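Local coordinates for protein DegT/DnrJ/EryC1/StrS aminotransferase (Brucella abortus 2308, PDB 4QGR) that binds pyridoxal 5'-phosphate and probably acts as an aminotransferase of the DegT/DnrJ/EryC1/StrS family, at residues A[15-20]-A[257-262]; A[307-312]-A[319-324]. One frame throughout, in Å; residues are numbered along the deposited sequence.

Contact 1 (A[15-20]-A[257-262])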
loop_
_atom_site.group_PDB
_atom_site.type_symbol
_atom_site.label_atom_id
_atom_site.label_comp_id
_atom_site.label_asym_id
_atom_site.label_seq_id
_atom_site.Cartn_x
_atom_site.Cartn_y
_atom_site.Cartn_z
ATOM N N GLY A 15 -2.893 17.886 16.712
ATOM C CA GLY A 15 -2.136 19.126 16.911
ATOM C C GLY A 15 -1.496 19.276 18.290
ATOM O O GLY A 15 -0.345 19.773 18.415
ATOM N N ALA A 16 -2.225 18.876 19.319
ATOM C CA ALA A 16 -1.731 18.999 20.689
ATOM C C ALA A 16 -0.571 18.039 20.903
ATOM O O ALA A 16 0.416 18.344 21.606
ATOM C CB ALA A 16 -2.814 18.701 21.696
ATOM N N GLN A 17 -0.709 16.868 20.286
ATOM C CA GLN A 17 0.360 15.891 20.340
ATOM C C GLN A 17 1.592 16.400 19.601
ATOM O O GLN A 17 2.692 16.307 20.098
ATOM C CB GLN A 17 -0.105 14.553 19.764
ATOM C CG GLN A 17 1.010 13.509 19.794
ATOM C CD GLN A 17 0.633 12.265 19.021
ATOM O OE1 GLN A 17 0.408 12.307 17.823
ATOM N NE2 GLN A 17 0.632 11.132 19.706
ATOM N N ARG A 18 1.397 16.941 18.399
ATOM C CA ARG A 18 2.509 17.448 17.640
ATOM C C ARG A 18 3.183 18.580 18.421
ATOM O O ARG A 18 4.422 18.691 18.406
ATOM C CB ARG A 18 2.061 17.900 16.253
ATOM C CG ARG A 18 3.206 18.313 15.349
ATOM C CD ARG A 18 2.748 18.643 13.936
ATOM N NE ARG A 18 2.211 19.985 13.865
ATOM C CZ ARG A 18 2.956 21.113 13.847
ATOM N NH1 ARG A 18 4.297 21.110 13.851
ATOM N NH2 ARG A 18 2.353 22.292 13.806
ATOM N N ALA A 19 2.386 19.466 19.028
ATOM C CA ALA A 19 2.996 20.576 19.796
ATOM C C ALA A 19 3.980 20.049 20.865
ATOM O O ALA A 19 5.055 20.671 21.121
ATOM C CB ALA A 19 1.933 21.454 20.427
ATOM N N ARG A 20 3.623 18.929 21.499
ATOM C CA ARG A 20 4.416 18.380 22.591
ATOM C C ARG A 20 5.842 18.013 22.135
ATOM O O ARG A 20 6.853 18.152 22.882
ATOM C CB ARG A 20 3.697 17.163 23.133
ATOM C CG ARG A 20 4.388 16.496 24.294
ATOM C CD ARG A 20 3.696 15.202 24.622
ATOM N NE ARG A 20 4.301 14.468 25.730
ATOM C CZ ARG A 20 3.662 13.517 26.405
ATOM N NH1 ARG A 20 2.425 13.222 26.087
ATOM N NH2 ARG A 20 4.231 12.961 27.450
ATOM N N LEU A 257 6.498 6.911 19.451
ATOM C CA LEU A 257 6.678 5.740 20.312
ATOM C C LEU A 257 7.286 6.175 21.631
ATOM O O LEU A 257 6.887 5.688 22.709
ATOM C CB LEU A 257 7.503 4.639 19.603
ATOM C CG LEU A 257 7.819 3.425 20.485
ATOM C CD1 LEU A 257 6.482 2.710 20.841
ATOM C CD2 LEU A 257 8.774 2.501 19.746
ATOM N N ALA A 258 8.169 7.161 21.598
ATOM C CA ALA A 258 8.853 7.607 22.845
ATOM C C ALA A 258 7.920 8.270 23.873
ATOM O O ALA A 258 8.259 8.378 25.054
ATOM C CB ALA A 258 10.032 8.544 22.533
ATOM N N ILE A 259 6.751 8.704 23.440
ATOM C CA ILE A 259 5.742 9.240 24.345
ATOM C C ILE A 259 4.495 8.391 24.510
ATOM O O ILE A 259 3.573 8.758 25.277
ATOM C CB ILE A 259 5.302 10.689 23.968
ATOM C CG1 ILE A 259 4.580 10.742 22.628
ATOM C CG2 ILE A 259 6.491 11.667 24.000
ATOM C CD1 ILE A 259 4.040 12.105 22.301
ATOM N N LEU A 260 4.454 7.242 23.834
ATOM C CA LEU A 260 3.258 6.394 23.841
ATOM C C LEU A 260 2.911 5.897 25.248
ATOM O O LEU A 260 1.747 5.940 25.665
ATOM C CB LEU A 260 3.443 5.204 22.878
ATOM C CG LEU A 260 2.297 4.205 22.776
ATOM C CD1 LEU A 260 1.033 4.887 22.280
ATOM C CD2 LEU A 260 2.680 3.063 21.851
ATOM N N GLU A 261 3.892 5.432 25.999
ATOM C CA GLU A 261 3.580 4.893 27.319
ATOM C C GLU A 261 2.969 5.936 28.237
ATOM O O GLU A 261 2.016 5.642 28.908
ATOM C CB GLU A 261 4.801 4.218 27.967
ATOM C CG GLU A 261 4.503 3.583 29.310
ATOM C CD GLU A 261 3.618 2.349 29.275
ATOM O OE1 GLU A 261 3.282 1.840 28.192
ATOM O OE2 GLU A 261 3.212 1.886 30.369
ATOM N N ASP A 262 3.485 7.172 28.230
ATOM C CA ASP A 262 2.896 8.230 29.070
ATOM C C ASP A 262 1.460 8.565 28.580
ATOM O O ASP A 262 0.528 8.763 29.371
ATOM C CB ASP A 262 3.792 9.467 29.060
ATOM C CG ASP A 262 3.326 10.509 29.993
ATOM O OD1 ASP A 262 3.554 10.355 31.210
ATOM O OD2 ASP A 262 2.768 11.517 29.538
HETATM O O HOH W 1 0.476 11.922 27.853
#

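Contact 2 (A[307-312]-A[319-324])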
loop_
_atom_site.group_PDB
_atom_site.type_symbol
_atom_site.label_atom_id
_atom_site.label_comp_id
_atom_site.label_asym_id
_atom_site.label_seq_id
_atom_site.Cartn_x
_atom_site.Cartn_y
_atom_site.Cartn_z
ATOM N N GLY A 307 -30.383 11.973 19.581
ATOM C CA GLY A 307 -30.632 13.181 20.404
ATOM C C GLY A 307 -29.394 13.642 21.165
ATOM O O GLY A 307 -29.086 14.842 21.232
ATOM N N LEU A 308 -28.710 12.687 21.793
ATOM C CA LEU A 308 -27.487 12.969 22.538
ATOM C C LEU A 308 -26.415 13.533 21.642
ATOM O O LEU A 308 -25.805 14.567 21.956
ATOM C CB LEU A 308 -26.973 11.714 23.246
ATOM C CG LEU A 308 -25.672 11.892 24.001
ATOM C CD1 LEU A 308 -25.841 12.993 25.001
ATOM C CD2 LEU A 308 -25.215 10.638 24.687
ATOM N N LYS A 309 -26.179 12.869 20.512
ATOM C CA LYS A 309 -25.127 13.320 19.609
ATOM C C LYS A 309 -25.387 14.760 19.105
ATOM O O LYS A 309 -24.462 15.577 18.989
ATOM C CB LYS A 309 -25.057 12.358 18.449
ATOM C CG LYS A 309 -24.072 12.691 17.355
ATOM C CD LYS A 309 -23.983 11.514 16.408
ATOM C CE LYS A 309 -22.770 11.597 15.528
ATOM N NZ LYS A 309 -22.744 12.777 14.669
ATOM N N ALA A 310 -26.655 15.074 18.841
ATOM C CA ALA A 310 -27.018 16.405 18.361
ATOM C C ALA A 310 -26.811 17.460 19.455
ATOM O O ALA A 310 -26.398 18.587 19.176
ATOM C CB ALA A 310 -28.490 16.403 17.916
ATOM N N GLN A 311 -27.197 17.121 20.684
ATOM C CA GLN A 311 -27.020 18.027 21.788
ATOM C C GLN A 311 -25.535 18.236 22.038
ATOM O O GLN A 311 -25.113 19.343 22.377
ATOM C CB GLN A 311 -27.718 17.487 23.045
ATOM C CG GLN A 311 -27.565 18.365 24.272
ATOM C CD GLN A 311 -28.074 19.781 24.033
ATOM O OE1 GLN A 311 -29.012 19.984 23.282
ATOM N NE2 GLN A 311 -27.427 20.763 24.641
ATOM N N LEU A 312 -24.736 17.170 21.925
ATOM C CA LEU A 312 -23.290 17.327 22.096
ATOM C C LEU A 312 -22.729 18.298 21.025
ATOM O O LEU A 312 -21.993 19.250 21.334
ATOM C CB LEU A 312 -22.592 15.966 22.038
ATOM C CG LEU A 312 -22.747 15.058 23.263
ATOM C CD1 LEU A 312 -22.305 13.644 22.877
ATOM C CD2 LEU A 312 -21.893 15.534 24.417
ATOM N N SER A 319 -18.615 14.044 18.149
ATOM C CA SER A 319 -18.741 12.621 18.527
ATOM C C SER A 319 -18.972 11.838 17.250
ATOM O O SER A 319 -19.422 12.395 16.244
ATOM C CB SER A 319 -19.871 12.421 19.516
ATOM O OG SER A 319 -21.159 12.766 18.973
ATOM N N VAL A 320 -18.670 10.541 17.275
ATOM C CA VAL A 320 -18.734 9.729 16.053
ATOM C C VAL A 320 -19.345 8.375 16.391
ATOM O O VAL A 320 -19.073 7.814 17.438
ATOM C CB VAL A 320 -17.332 9.472 15.483
ATOM C CG1 VAL A 320 -17.386 8.765 14.115
ATOM C CG2 VAL A 320 -16.619 10.787 15.342
ATOM N N ILE A 321 -20.179 7.875 15.492
ATOM C CA ILE A 321 -20.749 6.547 15.641
ATOM C C ILE A 321 -19.852 5.555 14.925
ATOM O O ILE A 321 -19.719 5.614 13.708
ATOM C CB ILE A 321 -22.157 6.491 15.009
ATOM C CG1 ILE A 321 -23.086 7.466 15.719
ATOM C CG2 ILE A 321 -22.739 5.082 15.101
ATOM C CD1 ILE A 321 -24.452 7.590 15.066
ATOM N N TYR A 322 -19.243 4.668 15.689
ATOM C CA TYR A 322 -18.524 3.486 15.192
ATOM C C TYR A 322 -19.324 2.253 15.691
ATOM O O TYR A 322 -19.274 1.951 16.873
ATOM C CB TYR A 322 -17.106 3.464 15.786
ATOM C CG TYR A 322 -16.245 4.578 15.256
ATOM C CD1 TYR A 322 -15.835 4.580 13.925
ATOM C CD2 TYR A 322 -15.829 5.625 16.079
ATOM C CE1 TYR A 322 -15.085 5.631 13.417
ATOM C CE2 TYR A 322 -15.053 6.653 15.593
ATOM C CZ TYR A 322 -14.655 6.638 14.276
ATOM O OH TYR A 322 -13.851 7.678 13.794
ATOM N N TYR A 323 -20.063 1.523 14.847
ATOM C CA TYR A 323 -20.074 1.623 13.397
ATOM C C TYR A 323 -21.518 1.717 12.975
ATOM O O TYR A 323 -22.413 1.126 13.604
ATOM C CB TYR A 323 -19.450 0.374 12.757
ATOM C CG TYR A 323 -17.986 0.282 13.040
ATOM C CD1 TYR A 323 -17.078 0.897 12.217
ATOM C CD2 TYR A 323 -17.508 -0.426 14.148
ATOM C CE1 TYR A 323 -15.726 0.867 12.496
ATOM C CE2 TYR A 323 -16.164 -0.465 14.431
ATOM C CZ TYR A 323 -15.280 0.163 13.589
ATOM O OH TYR A 323 -13.925 0.160 13.833
ATOM N N VAL A 324 -21.748 2.468 11.914
ATOM C CA VAL A 324 -23.086 2.716 11.460
ATOM C C VAL A 324 -23.724 1.483 10.824
ATOM O O VAL A 324 -24.928 1.278 10.994
ATOM C CB VAL A 324 -23.099 3.920 10.481
ATOM C CG1 VAL A 324 -24.433 4.075 9.811
ATOM C CG2 VAL A 324 -22.774 5.192 11.267
HETATM O O HOH W 2 -21.518 15.448 18.533
HETATM O O HOH W 3 -19.980 12.034 13.419
#

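Contact 1 (A[15-20]-A[257-262])
The R20 guanidinium has I259 over one face, with CB 4.1 Å above the plane and over its centre, and the carboxylate of D262 at its edge. This is a helix-to-helix contact in a PLP-binding protein of the DegT/DnrJ/EryC1/StrS aminotransferase family, in which the short helix 14-20 near the N-terminus meets the long helix 247-278. The local axes approach to 11.8 Å at 115°, so long side chains span the interval. R20 does so with CG anti to its own N (chi1 -179°) and the chain straight as far as NE, its CD lying 3.9 Å from I259 CD1. At its far end NH2 donates to D262 OD2 at 2.9 Å in a salt bridge. With the planes 88° apart and OD2 taken from above the carboxylate plane, NH2 meets a single oxygen and no coplanar two-bond pairing forms. NH1 is hydrogen-bonded to the hydroxyl of Y361, a loop residue that the side chains of Q17 and I259 also touch. Deeper in, buried Q17 adds CG at 4.2 Å from I259 CD1, while its amide is gripped at both ends along helix 247-278: OE1 accepts from K256 NZ and NE2 bonds E263 OE2. A water, the second partner of R20 NH1, reinforces the bridge, accepting from NH1 and donating to D262 OD2, each at 2.9 Å.

Contact 2 (A[307-312]-A[319-324])
Segment 319-324 meets helix 305-314 at its first residue and then diverges, K309 and S319 having CA atoms 6.5 Å apart; phi/psi of -155°/158° puts S319 in an extended conformation. K309 supplies most of the helix side. With CG anti to the backbone N, its aliphatic chain lies alongside S319, and CG comes within 3.3 Å of S319 OG. A turn at chi4 (-61°) ends the chain, after CE has passed 4.1 Å from I321 CG1; the lysine and isoleucine side chains cross at about a right angle. L312 CD1 also approaches S319 OG, at 4.2 Å. L354 of strand 353-356 touches K309, L312 and S319, while the backbone of V320 hydrogen-bonds to S355 of the same strand. Helix and following loop thus share a neighbour, strand 353-356. The polar links of the contact are indirect: one water donates to K309 O and accepts from S319 OG, at 2.7 Å, and a second accepts from K309 NZ and donates to S319 O, at 2.9 Å. The chemistry is accordingly mixed, with the lysine methylenes serving as the apolar part and its ammonium held to the loop carbonyl through solvent, as suits a surface contact.

Contacts 1 and 2 are separate: their centres are 27 Å apart, their nearest atoms about 15 Å, and contact 1 closes in sequence before contact 2 opens. They differ in span, 236 intervening residues against 6, and in chemistry, a direct salt bridge with a supporting water against polar links made through water. In contact 1 the Q17 side chain is about 9 Å from that of K199, predicted to attach the cofactor, though not bonded to it in this structure; in contact 2 the V320 side chain is about 11 Å from that of K199 and about 12 Å from bound PLP. The 319-324 loop connects further, Y323 OH bonding to Q173, a PLP-binding residue.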